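Local coordinates for hypothetical protein yibA (Escherichia coli, PDB 1OYZ), which is of unknown function but folds as an all-helical solenoid containing HEAT repeats, with an oxidoreductase activity only tentatively assigned, at residues L28-L32 with S43-L47; E88-N93 with N122-K128; N96-L100 with Q132-T136; I165-K169 with C196-M200; I213-Y218 with E243-L248. One frame throughout, in Å; residues are numbered along the deposited sequence.

Contact 1 (L28-L32 with S43-L47); sequences LFRLL and SARVL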
# COMPACT_ATOMS: atom_id res chain seq x y z
N LEU A 28 -14.24 -26.48 3.73
CA LEU A 28 -13.39 -25.33 3.47
C LEU A 28 -11.95 -25.69 3.80
O LEU A 28 -11.03 -25.42 3.02
CB LEU A 28 -13.85 -24.14 4.30
CG LEU A 28 -15.25 -23.63 3.96
CD1 LEU A 28 -15.60 -22.51 4.90
CD2 LEU A 28 -15.30 -23.17 2.52
N PHE A 29 -11.77 -26.34 4.95
CA PHE A 29 -10.45 -26.77 5.37
C PHE A 29 -9.79 -27.60 4.28
O PHE A 29 -8.62 -27.42 3.96
CB PHE A 29 -10.54 -27.60 6.65
CG PHE A 29 -11.06 -26.84 7.83
CD1 PHE A 29 -10.77 -25.49 7.99
CD2 PHE A 29 -11.80 -27.48 8.81
CE1 PHE A 29 -11.21 -24.79 9.13
CE2 PHE A 29 -12.24 -26.79 9.94
CZ PHE A 29 -11.95 -25.44 10.10
N ARG A 30 -10.54 -28.52 3.69
CA ARG A 30 -9.96 -29.34 2.66
C ARG A 30 -9.56 -28.48 1.45
O ARG A 30 -8.48 -28.64 0.89
CB ARG A 30 -10.95 -30.44 2.27
CG ARG A 30 -10.52 -31.31 1.12
CD ARG A 30 -11.63 -31.37 0.08
NE ARG A 30 -12.88 -31.92 0.63
CZ ARG A 30 -14.03 -31.98 -0.04
NH1 ARG A 30 -14.10 -31.54 -1.30
NH2 ARG A 30 -15.11 -32.51 0.53
N LEU A 31 -10.42 -27.53 1.09
CA LEU A 31 -10.16 -26.65 -0.05
C LEU A 31 -8.87 -25.84 0.12
O LEU A 31 -8.29 -25.36 -0.86
CB LEU A 31 -11.35 -25.71 -0.28
CG LEU A 31 -12.34 -26.10 -1.39
CD1 LEU A 31 -12.41 -27.61 -1.55
CD2 LEU A 31 -13.72 -25.52 -1.08
N LEU A 32 -8.40 -25.69 1.36
CA LEU A 32 -7.17 -24.94 1.57
C LEU A 32 -6.02 -25.64 0.89
O LEU A 32 -5.01 -25.02 0.57
CB LEU A 32 -6.86 -24.79 3.06
CG LEU A 32 -7.93 -24.05 3.86
CD1 LEU A 32 -7.54 -24.05 5.32
CD2 LEU A 32 -8.12 -22.62 3.32
N SER A 43 -11.72 -19.91 -0.17
CA SER A 43 -12.04 -20.72 1.00
C SER A 43 -11.53 -20.00 2.26
O SER A 43 -12.27 -19.79 3.22
CB SER A 43 -11.37 -22.09 0.88
OG SER A 43 -11.40 -22.78 2.13
N ALA A 44 -10.26 -19.60 2.23
CA ALA A 44 -9.68 -18.90 3.37
C ALA A 44 -10.44 -17.62 3.68
O ALA A 44 -10.60 -17.25 4.84
CB ALA A 44 -8.20 -18.58 3.07
N ARG A 45 -10.90 -16.91 2.65
CA ARG A 45 -11.65 -15.67 2.90
C ARG A 45 -12.92 -16.01 3.69
O ARG A 45 -13.26 -15.30 4.62
CB ARG A 45 -12.03 -14.96 1.59
CG ARG A 45 -10.86 -14.34 0.79
CD ARG A 45 -11.34 -13.59 -0.48
NE ARG A 45 -12.25 -12.48 -0.15
CZ ARG A 45 -13.23 -12.04 -0.94
NH1 ARG A 45 -14.00 -11.04 -0.55
NH2 ARG A 45 -13.46 -12.60 -2.13
N VAL A 46 -13.60 -17.08 3.32
CA VAL A 46 -14.82 -17.44 4.04
C VAL A 46 -14.43 -17.75 5.47
O VAL A 46 -15.13 -17.36 6.42
CB VAL A 46 -15.52 -18.66 3.44
CG1 VAL A 46 -16.82 -18.92 4.17
CG2 VAL A 46 -15.76 -18.43 1.96
N LEU A 47 -13.29 -18.41 5.64
CA LEU A 47 -12.83 -18.74 6.99
C LEU A 47 -12.53 -17.47 7.80
O LEU A 47 -12.87 -17.38 8.98
CB LEU A 47 -11.61 -19.68 6.95
CG LEU A 47 -11.95 -21.09 6.40
CD1 LEU A 47 -10.75 -22.02 6.38
CD2 LEU A 47 -13.01 -21.65 7.28
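Ser43 turns its OG anti to its own backbone N (chi1 166°), which carries the hydroxyl across to Leu28, while Leu28 and Leu47 both hold CG anti to their carbonyl carbons and overlap side by side, pointing opposite ways. The hydroxyl donates a hydrogen bond to the backbone oxygen, Ser43 OG to Leu28 O, at 2.8 Å. It meets that oxygen from above the carbonyl plane, with an angle of 108° at the oxygen, so the approach is well off a lone pair. The same carbonyl also takes a weak bond from Leu32 N. Aliphatic groups wall in the hydroxyl: Leu32 CD2 comes within 3.5 Å of Ser43 OG, and the CB atoms of Leu28 and Leu31 lie close by. Beyond the bond the interface is apolar. Leu28 CD1 rests 3.6 Å from Leu47 CD2 and also meets Val46 CG1; Leu28 and Val46 cross at about a right angle. Leu47 CD1 lies 3.8 Å from Phe29 CD1 and meets the tip of Leu32 head-on. Leu32 CD2 reaches Ala44 CB as well. The contact thus joins helix 25-31 to helix 37-50, neighbours in the all-helical solenoid, through one buried polar bond set in leucine packing. Helix 53-63 backs it at Phe29 and Leu32, helix 68-80 touches Ala44 and Leu47, and helix 14-21 lies against Val46.

Contact 2 (E88-N93 with N122-K128); sequences EDNVFN and NPIYSPK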
# COMPACT_ATOMS: atom_id res chain seq x y z
N GLU A 88 -4.80 -13.63 21.13
CA GLU A 88 -4.35 -12.55 20.26
C GLU A 88 -2.84 -12.31 20.29
O GLU A 88 -2.19 -12.28 19.25
CB GLU A 88 -5.11 -11.26 20.61
CG GLU A 88 -5.24 -10.29 19.44
CD GLU A 88 -5.96 -8.98 19.79
OE1 GLU A 88 -5.95 -8.07 18.93
OE2 GLU A 88 -6.55 -8.85 20.89
N ASP A 89 -2.26 -12.16 21.48
CA ASP A 89 -0.82 -11.95 21.56
C ASP A 89 -0.03 -13.10 20.94
O ASP A 89 0.93 -12.87 20.21
CB ASP A 89 -0.38 -11.76 23.02
CG ASP A 89 -0.71 -10.37 23.55
OD1 ASP A 89 -0.77 -9.40 22.75
OD2 ASP A 89 -0.89 -10.23 24.77
N ASN A 90 -0.44 -14.33 21.24
CA ASN A 90 0.25 -15.50 20.70
C ASN A 90 0.17 -15.53 19.17
O ASN A 90 1.15 -15.88 18.50
CB ASN A 90 -0.33 -16.80 21.28
CG ASN A 90 -0.05 -16.97 22.78
OD1 ASN A 90 -0.15 -18.07 23.34
ND2 ASN A 90 0.31 -15.86 23.45
N VAL A 91 -0.97 -15.16 18.60
CA VAL A 91 -1.10 -15.17 17.15
C VAL A 91 -0.22 -14.08 16.56
O VAL A 91 0.48 -14.30 15.58
CB VAL A 91 -2.59 -15.01 16.72
CG1 VAL A 91 -2.69 -14.66 15.21
CG2 VAL A 91 -3.34 -16.32 16.99
N PHE A 92 -0.24 -12.92 17.17
CA PHE A 92 0.60 -11.86 16.68
C PHE A 92 2.06 -12.34 16.69
O PHE A 92 2.77 -12.24 15.70
CB PHE A 92 0.47 -10.63 17.55
CG PHE A 92 1.27 -9.52 17.06
CD1 PHE A 92 0.78 -8.71 16.05
CD2 PHE A 92 2.56 -9.34 17.51
CE1 PHE A 92 1.57 -7.73 15.50
CE2 PHE A 92 3.35 -8.35 16.95
CZ PHE A 92 2.86 -7.55 15.94
N ASN A 93 2.49 -12.89 17.82
CA ASN A 93 3.85 -13.37 17.92
C ASN A 93 4.15 -14.41 16.88
O ASN A 93 5.25 -14.42 16.30
CB ASN A 93 4.11 -13.91 19.32
CG ASN A 93 4.13 -12.78 20.34
OD1 ASN A 93 3.82 -12.98 21.51
ND2 ASN A 93 4.49 -11.59 19.88
N ASN A 122 -5.88 -3.57 16.63
CA ASN A 122 -5.44 -3.44 18.01
C ASN A 122 -4.03 -2.88 18.00
O ASN A 122 -3.04 -3.61 17.93
CB ASN A 122 -5.50 -4.80 18.72
CG ASN A 122 -5.27 -4.69 20.22
OD1 ASN A 122 -5.27 -5.70 20.94
ND2 ASN A 122 -5.09 -3.47 20.70
N PRO A 123 -3.94 -1.55 18.04
CA PRO A 123 -2.72 -0.73 18.03
C PRO A 123 -1.67 -1.08 19.09
O PRO A 123 -0.54 -0.61 19.01
CB PRO A 123 -3.27 0.68 18.21
CG PRO A 123 -4.58 0.60 17.54
CD PRO A 123 -5.14 -0.69 18.03
N ILE A 124 -2.01 -1.88 20.10
CA ILE A 124 -1.00 -2.20 21.10
C ILE A 124 0.24 -2.82 20.45
O ILE A 124 1.32 -2.81 21.04
CB ILE A 124 -1.52 -3.20 22.15
CG1 ILE A 124 -1.84 -4.56 21.49
CG2 ILE A 124 -2.72 -2.61 22.89
CD1 ILE A 124 -2.13 -5.70 22.47
N TYR A 125 0.07 -3.35 19.24
CA TYR A 125 1.16 -3.99 18.51
C TYR A 125 2.06 -3.07 17.67
O TYR A 125 3.05 -3.53 17.10
CB TYR A 125 0.57 -5.10 17.61
CG TYR A 125 -0.19 -6.18 18.36
CD1 TYR A 125 0.43 -6.92 19.38
CD2 TYR A 125 -1.55 -6.44 18.09
CE1 TYR A 125 -0.28 -7.89 20.11
CE2 TYR A 125 -2.27 -7.41 18.82
CZ TYR A 125 -1.62 -8.13 19.83
OH TYR A 125 -2.28 -9.08 20.56
N SER A 126 1.73 -1.79 17.63
CA SER A 126 2.47 -0.81 16.83
C SER A 126 3.97 -0.79 17.08
O SER A 126 4.76 -0.94 16.15
CB SER A 126 1.88 0.58 17.05
OG SER A 126 0.50 0.54 16.73
N PRO A 127 4.38 -0.62 18.34
CA PRO A 127 5.81 -0.61 18.67
C PRO A 127 6.50 -1.81 18.00
O PRO A 127 7.53 -1.66 17.35
CB PRO A 127 5.82 -0.71 20.20
CG PRO A 127 4.56 0.04 20.59
CD PRO A 127 3.55 -0.45 19.55
N LYS A 128 5.93 -3.00 18.16
CA LYS A 128 6.51 -4.19 17.55
C LYS A 128 6.52 -4.15 16.03
O LYS A 128 7.45 -4.65 15.41
CB LYS A 128 5.78 -5.43 18.04
CG LYS A 128 6.26 -5.86 19.41
CD LYS A 128 5.22 -6.69 20.11
CE LYS A 128 5.74 -7.23 21.42
NZ LYS A 128 6.73 -8.31 21.15
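Phe92 and Tyr125 lie face to face as an offset stack, their planes only 4° apart and their centroids separated by 4.2 Å. The two side chains run antiparallel, so each ring lies over the other's CB: Phe92 CB sits 4.0 Å from the centroid of the Tyr125 ring, and Tyr125 CB lies over the face of Phe92 in return. Both are CH-pi contacts. Phe92 reaches this position with CG anti to its backbone N (chi1 -178°), directed across toward Tyr125. The opposite face of the tyrosine is covered by Ile124 CG1 of its own segment, which leaves the ring sandwiched. At the phenol end, Tyr125 OH donates a hydrogen bond of 2.7 Å to Asp89 OD1, meeting that oxygen from above the carboxylate plane; the carboxylate stands nearly perpendicular to the ring. The extended Glu88 passes at a slant, its CG 3.4 Å from Tyr125 OH. In this all-helical solenoid, which carries HEAT repeats in part of its length, the contact joins the start of helix 88-101 to the turn leading into helix 126-136, and Thr115 of the intervening helix 105-121 also packs on Phe92. With an alanine in place of Tyr125, Asp89 is likely to lose its hydroxyl partner and Phe92 the ring stacked on one face. Lys128 slants past Phe92, its CB 4.0 Å from Phe92 CE2. Where the 3-10 turn 123-125 passes into the helix, Ser126 OG donates to Pro123 O at 2.8 Å, in the carbonyl plane and on a lone pair, and Ser126 N binds the same oxygen.

Contact 3 (N96-L100 with Q132-T136); sequences NNMAL and QSQIT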
# COMPACT_ATOMS: atom_id res chain seq x y z
N ASN A 96 4.60 -12.35 13.59
CA ASN A 96 5.81 -11.52 13.71
C ASN A 96 7.04 -12.41 13.45
O ASN A 96 7.95 -12.06 12.68
CB ASN A 96 5.85 -10.93 15.12
CG ASN A 96 7.12 -10.16 15.40
OD1 ASN A 96 7.83 -10.51 16.31
ND2 ASN A 96 7.40 -9.12 14.63
N ASN A 97 7.04 -13.57 14.09
CA ASN A 97 8.15 -14.47 13.90
C ASN A 97 8.28 -14.94 12.46
O ASN A 97 9.38 -14.95 11.88
CB ASN A 97 8.03 -15.68 14.83
CG ASN A 97 9.38 -16.21 15.24
OD1 ASN A 97 9.94 -15.81 16.28
ND2 ASN A 97 9.95 -17.09 14.41
N MSE A 98 7.17 -15.36 11.86
CA MSE A 98 7.23 -15.81 10.46
C MSE A 98 7.69 -14.66 9.55
O MSE A 98 8.49 -14.85 8.63
CB MSE A 98 5.86 -16.28 9.98
CG MSE A 98 5.31 -17.43 10.81
SE MSE A 98 3.40 -17.80 10.45
CE MSE A 98 3.67 -18.79 8.77
N ALA A 99 7.15 -13.48 9.79
CA ALA A 99 7.51 -12.32 8.99
C ALA A 99 9.03 -12.13 8.98
O ALA A 99 9.60 -11.64 8.00
CB ALA A 99 6.85 -11.07 9.56
N LEU A 100 9.67 -12.52 10.08
CA LEU A 100 11.11 -12.32 10.19
C LEU A 100 11.99 -13.53 9.87
O LEU A 100 13.10 -13.36 9.34
CB LEU A 100 11.43 -11.81 11.60
CG LEU A 100 10.76 -10.49 12.04
CD1 LEU A 100 10.83 -10.36 13.53
CD2 LEU A 100 11.42 -9.29 11.36
N GLN A 132 9.76 -4.49 13.76
CA GLN A 132 9.68 -5.49 12.70
C GLN A 132 10.08 -4.90 11.36
O GLN A 132 10.83 -5.52 10.61
CB GLN A 132 8.26 -6.03 12.60
CG GLN A 132 8.06 -7.14 11.58
CD GLN A 132 6.60 -7.48 11.42
OE1 GLN A 132 5.88 -6.87 10.60
NE2 GLN A 132 6.12 -8.41 12.24
N SER A 133 9.58 -3.70 11.06
CA SER A 133 9.88 -3.06 9.78
C SER A 133 11.34 -2.61 9.74
O SER A 133 11.95 -2.55 8.67
CB SER A 133 8.95 -1.88 9.56
OG SER A 133 7.59 -2.29 9.71
N GLN A 134 11.91 -2.31 10.91
CA GLN A 134 13.30 -1.91 10.94
C GLN A 134 14.21 -2.97 10.34
O GLN A 134 15.32 -2.69 9.90
CB GLN A 134 13.74 -1.60 12.36
CG GLN A 134 13.17 -0.30 12.82
CD GLN A 134 13.31 -0.09 14.31
OE1 GLN A 134 13.02 0.99 14.82
NE2 GLN A 134 13.75 -1.13 15.02
N ILE A 135 13.76 -4.21 10.32
CA ILE A 135 14.61 -5.21 9.71
C ILE A 135 14.00 -5.70 8.40
O ILE A 135 14.72 -5.95 7.42
CB ILE A 135 14.92 -6.38 10.72
CG1 ILE A 135 14.34 -7.67 10.24
CG2 ILE A 135 14.46 -6.05 12.11
CD1 ILE A 135 15.31 -8.42 9.42
N THR A 136 12.67 -5.79 8.33
CA THR A 136 12.08 -6.30 7.11
C THR A 136 12.15 -5.33 5.94
O THR A 136 12.10 -5.75 4.79
CB THR A 136 10.61 -6.70 7.32
OG1 THR A 136 10.16 -7.33 6.13
CG2 THR A 136 9.74 -5.52 7.57
O HOH W 1 11.95 -9.97 6.85
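Leu100 and Gln132 meet where two helices of the solenoid, 88-101 and 126-136, the second within its predicted HEAT-repeat region, run side by side: the axes of the short segments are 10.7 Å apart and inclined by 15°, nearly parallel. With backbones this far apart, long side chains do most of the bridging. Among the apolar contacts, the closest is Leu100 CD2 against Ile135 CG1 at 3.5 Å, the two side chains crossing at a slant. The same methyl also lies 4.0 Å from Gln132 CG, so one branch of the leucine covers both the isoleucine and the glutamine stem. Leu100 and Ile135 lie toward the outer margin of the contact, whereas Ala99 and Gln132 are buried and share Ile112 of helix 105-121 as a neighbour. The second kind of contact is between amides. Gln132 has CG anti to its backbone N (chi1 -177°) and an extended stem, which carries its amide across to Asn96 and over the methyl of Ala99. Asn96 and Gln132 reach past one another from opposing helices, with their amide planes 17° apart and so almost coplanar. One water-mediated link completes the contact. Thr136, whose OG1 is hydrogen-bonded to Thr148 OG1 of helix 142-153, closes the C-terminal end of the pairing through this water. It donates a hydrogen bond of 3.1 Å to Ala99 O and accepts a weak one from Thr136 OG1 at 3.3 Å.

Contact 4 (I165-K169 with C196-M200); sequences INLLK and CFVEM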
# COMPACT_ATOMS: atom_id res chain seq x y z
N ILE A 165 12.50 6.58 3.67
CA ILE A 165 13.50 7.17 2.80
C ILE A 165 14.27 6.09 2.08
O ILE A 165 14.47 6.18 0.86
CB ILE A 165 14.45 8.08 3.62
CG1 ILE A 165 13.68 9.29 4.12
CG2 ILE A 165 15.64 8.53 2.78
CD1 ILE A 165 14.51 10.25 4.95
N ASN A 166 14.70 5.04 2.78
CA ASN A 166 15.44 3.99 2.08
C ASN A 166 14.56 3.30 1.03
O ASN A 166 15.06 2.92 -0.03
CB ASN A 166 16.01 2.96 3.06
CG ASN A 166 17.35 2.38 2.61
OD1 ASN A 166 18.33 3.11 2.47
ND2 ASN A 166 17.39 1.08 2.35
N LEU A 167 13.26 3.16 1.30
CA LEU A 167 12.35 2.53 0.34
C LEU A 167 12.14 3.42 -0.89
O LEU A 167 11.82 2.94 -1.97
CB LEU A 167 11.00 2.18 1.01
CG LEU A 167 11.11 1.10 2.11
CD1 LEU A 167 9.80 0.94 2.89
CD2 LEU A 167 11.50 -0.24 1.47
N LEU A 168 12.29 4.72 -0.71
CA LEU A 168 12.16 5.61 -1.86
C LEU A 168 13.28 5.25 -2.83
O LEU A 168 13.14 5.44 -4.04
CB LEU A 168 12.32 7.06 -1.44
CG LEU A 168 11.20 7.68 -0.62
CD1 LEU A 168 11.63 9.09 -0.14
CD2 LEU A 168 9.93 7.76 -1.47
N LYS A 169 14.38 4.73 -2.29
CA LYS A 169 15.54 4.39 -3.11
C LYS A 169 15.49 2.96 -3.58
O LYS A 169 16.46 2.45 -4.16
CB LYS A 169 16.83 4.60 -2.31
CG LYS A 169 16.86 5.89 -1.51
CD LYS A 169 18.05 5.90 -0.56
CE LYS A 169 18.00 7.06 0.43
NZ LYS A 169 19.30 7.22 1.14
N CYS A 196 14.93 13.49 -2.30
CA CYS A 196 14.62 12.22 -2.98
C CYS A 196 13.50 12.47 -3.98
O CYS A 196 13.52 11.90 -5.06
CB CYS A 196 14.22 11.11 -2.00
SG CYS A 196 15.62 10.45 -1.01
N PHE A 197 12.53 13.33 -3.64
CA PHE A 197 11.47 13.60 -4.58
C PHE A 197 12.01 14.29 -5.85
O PHE A 197 11.64 13.89 -6.96
CB PHE A 197 10.36 14.43 -3.92
CG PHE A 197 9.41 13.62 -3.07
CD1 PHE A 197 9.66 12.28 -2.80
CD2 PHE A 197 8.26 14.19 -2.56
CE1 PHE A 197 8.78 11.51 -2.03
CE2 PHE A 197 7.37 13.44 -1.79
CZ PHE A 197 7.62 12.09 -1.52
N VAL A 198 12.90 15.28 -5.70
CA VAL A 198 13.47 15.98 -6.87
C VAL A 198 14.09 14.93 -7.81
O VAL A 198 13.87 14.94 -9.02
CB VAL A 198 14.55 17.04 -6.42
CG1 VAL A 198 15.33 17.56 -7.63
CG2 VAL A 198 13.87 18.21 -5.69
N GLU A 199 14.83 13.97 -7.24
CA GLU A 199 15.45 12.94 -8.04
C GLU A 199 14.41 12.07 -8.70
O GLU A 199 14.59 11.58 -9.81
CB GLU A 199 16.36 12.05 -7.18
CG GLU A 199 17.49 12.82 -6.52
CD GLU A 199 18.38 13.52 -7.54
OE1 GLU A 199 19.05 14.51 -7.19
OE2 GLU A 199 18.39 13.07 -8.71
N MSE A 200 13.30 11.86 -8.01
CA MSE A 200 12.24 11.02 -8.57
C MSE A 200 11.57 11.69 -9.77
O MSE A 200 10.88 11.03 -10.57
CB MSE A 200 11.24 10.64 -7.47
CG MSE A 200 11.90 9.71 -6.49
SE MSE A 200 11.03 9.42 -4.80
CE MSE A 200 10.69 7.51 -5.07
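Leu168 is the hub of this contact, its two methyls dividing three partners between them. CD1 lies 3.8 Å from Cys196 CB, while CD2 faces the end of the selenomethionine at position 200, 3.7 Å from Met200 CE and 3.9 Å from its selenium atom, SE. Leucine and selenomethionine cross at about a right angle. The terminal methyl CE also comes 3.4 Å from the backbone oxygen Leu168 O, so it covers both the side chain and the carbonyl of one residue. Phe197 offers its ring edge: Leu168 CD2 sits near the ring plane, 4.0 Å from Phe197 CE1. No hydrogen bond crosses between the segments; the contact is mainly apolar. Farther out, Ile165 CG2 approaches Cys196 SG at 4.2 Å, and the aliphatic CE of Lys169 flanks the same sulfur at the exposed margin. The shape of Met200 sets the inner contact, because its chain runs straight through chi2 and bends at chi3 (116°), turning CE back toward Leu168. The contact ties the end of helix 161-168 to helix 191-200 in the helical solenoid. Helix 173-186 packs on it through Ile183 at Leu168 and Asn184 at Phe197, and helix 206-218 through Val208 and Ala212 at Met200 and Leu216 at Phe197.

Contact 5 (I213-Y218 with E243-L248); sequences IIGLSY and EAAGEL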
# COMPACT_ATOMS: atom_id res chain seq x y z
N ILE A 213 5.92 14.74 -8.02
CA ILE A 213 5.37 16.03 -8.42
C ILE A 213 4.34 16.54 -7.42
O ILE A 213 4.39 17.72 -7.01
CB ILE A 213 4.71 15.94 -9.81
CG1 ILE A 213 5.81 15.73 -10.86
CG2 ILE A 213 3.90 17.21 -10.09
CD1 ILE A 213 5.34 15.31 -12.19
N ILE A 214 3.41 15.69 -6.99
CA ILE A 214 2.42 16.19 -6.03
C ILE A 214 3.12 16.44 -4.69
O ILE A 214 2.84 17.41 -4.00
CB ILE A 214 1.18 15.23 -5.86
CG1 ILE A 214 1.35 14.37 -4.65
CG2 ILE A 214 0.98 14.34 -7.07
CD1 ILE A 214 0.57 14.91 -3.49
N GLY A 215 4.06 15.57 -4.34
CA GLY A 215 4.77 15.76 -3.09
C GLY A 215 5.55 17.07 -3.06
O GLY A 215 5.49 17.83 -2.09
N LEU A 216 6.29 17.34 -4.13
CA LEU A 216 7.08 18.57 -4.15
C LEU A 216 6.17 19.78 -4.21
O LEU A 216 6.42 20.77 -3.54
CB LEU A 216 8.07 18.57 -5.33
CG LEU A 216 9.22 17.60 -5.06
CD1 LEU A 216 10.05 17.33 -6.30
CD2 LEU A 216 10.09 18.18 -3.96
N SER A 217 5.09 19.71 -4.98
CA SER A 217 4.22 20.87 -5.05
C SER A 217 3.53 21.19 -3.70
O SER A 217 3.47 22.34 -3.29
CB SER A 217 3.17 20.69 -6.15
OG SER A 217 3.78 20.28 -7.35
N TYR A 218 3.02 20.18 -2.99
CA TYR A 218 2.41 20.48 -1.71
C TYR A 218 3.43 21.16 -0.79
O TYR A 218 3.10 22.05 -0.01
CB TYR A 218 1.82 19.21 -1.07
CG TYR A 218 0.43 18.90 -1.60
CD1 TYR A 218 0.23 18.56 -2.95
CD2 TYR A 218 -0.69 19.00 -0.77
CE1 TYR A 218 -1.06 18.34 -3.46
CE2 TYR A 218 -1.99 18.78 -1.27
CZ TYR A 218 -2.17 18.45 -2.61
OH TYR A 218 -3.45 18.26 -3.11
N GLU A 243 -3.69 19.95 -10.60
CA GLU A 243 -3.95 20.23 -9.20
C GLU A 243 -2.68 20.64 -8.44
O GLU A 243 -2.70 21.55 -7.59
CB GLU A 243 -4.57 18.99 -8.56
CG GLU A 243 -4.64 19.07 -7.06
CD GLU A 243 -5.69 20.03 -6.62
OE1 GLU A 243 -5.88 20.21 -5.39
OE2 GLU A 243 -6.34 20.62 -7.51
N ALA A 244 -1.57 19.94 -8.73
CA ALA A 244 -0.28 20.24 -8.11
C ALA A 244 0.14 21.67 -8.51
O ALA A 244 0.69 22.42 -7.70
CB ALA A 244 0.77 19.25 -8.57
N ALA A 245 -0.15 22.02 -9.76
CA ALA A 245 0.16 23.34 -10.25
C ALA A 245 -0.48 24.41 -9.36
O ALA A 245 0.14 25.43 -9.05
CB ALA A 245 -0.29 23.48 -11.72
N GLY A 246 -1.71 24.16 -8.89
CA GLY A 246 -2.38 25.14 -8.04
C GLY A 246 -1.81 25.13 -6.63
O GLY A 246 -1.70 26.16 -5.96
N GLU A 247 -1.44 23.94 -6.17
CA GLU A 247 -0.87 23.77 -4.85
C GLU A 247 0.53 24.40 -4.71
O GLU A 247 0.84 24.97 -3.67
CB GLU A 247 -0.80 22.28 -4.49
CG GLU A 247 -2.14 21.67 -4.12
CD GLU A 247 -2.72 22.29 -2.85
OE1 GLU A 247 -1.96 22.38 -1.84
OE2 GLU A 247 -3.92 22.68 -2.86
N LEU A 248 1.36 24.30 -5.75
CA LEU A 248 2.72 24.85 -5.70
C LEU A 248 2.74 26.34 -5.31
O LEU A 248 3.66 26.78 -4.63
CB LEU A 248 3.42 24.68 -7.05
CG LEU A 248 4.83 25.29 -7.16
CD1 LEU A 248 5.79 24.58 -6.19
CD2 LEU A 248 5.31 25.13 -8.60
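Ser217 and Ala244 bring two helices of the solenoid close together, helix 206-218 and helix 239-248, whose short segments have axes 8.1 Å apart and inclined by 21°. The small Ser217 and Ala244 side chains are consistent with this close approach. Of the van der Waals contacts, Ala244 CB fits against Ser217 OG at 3.4 Å and against Ile213 CG2 at 4.0 Å, while Ser217 CB abuts Ala244 O. The backbones touch as well, through a CA-H...O contact of 3.6 Å from Leu248 CA to Ser217 O. The aromatic contact lies at the outer margin. Glu247 CG sits over one face of the Tyr218 ring, 3.8 Å from its centroid, in a CH-pi contact. The glutamate chain bends at chi2, folding the carboxylate back, its plane 22° from that of the ring. Both carboxylates of this helix face have a charged mate, Glu243 OE1 and Glu247 OE2 each making a salt bridge to Lys276 NZ. Were Glu247 an alanine, Lys276 would probably lose one of these two salt bridges and the Tyr218 ring the methylene over its face. The serine hydroxyl bonds back to its own helix. Ser217 OG donates to Ile213 O at 2.7 Å, tilted 31° from the carbonyl plane, and Ser217 N reaches the same oxygen from the opposite face.

The five contacts mark successive points along one curved helical solenoid. Along the chain contact 1 comes first, the interleaved contacts 2 and 3 next, then 4 and 5. Contacts 2 and 3 both pair helix 88-101 with helix 126-136, their centres about 12 Å apart, so they fix one helix pair at two levels. Contact 1 lies near the N-terminal end, about 41 Å from contact 4 and about 46 Å from contact 5, centre to centre, on the opposite side of the chain's centre. Contacts 4 and 5 touch directly, as Phe197 CB meets Leu216 CG at 3.6 Å where helices 191-200 and 206-218 follow each other. As in other solenoids, such packing between neighbours gives an extended molecule rather than one built round a single core.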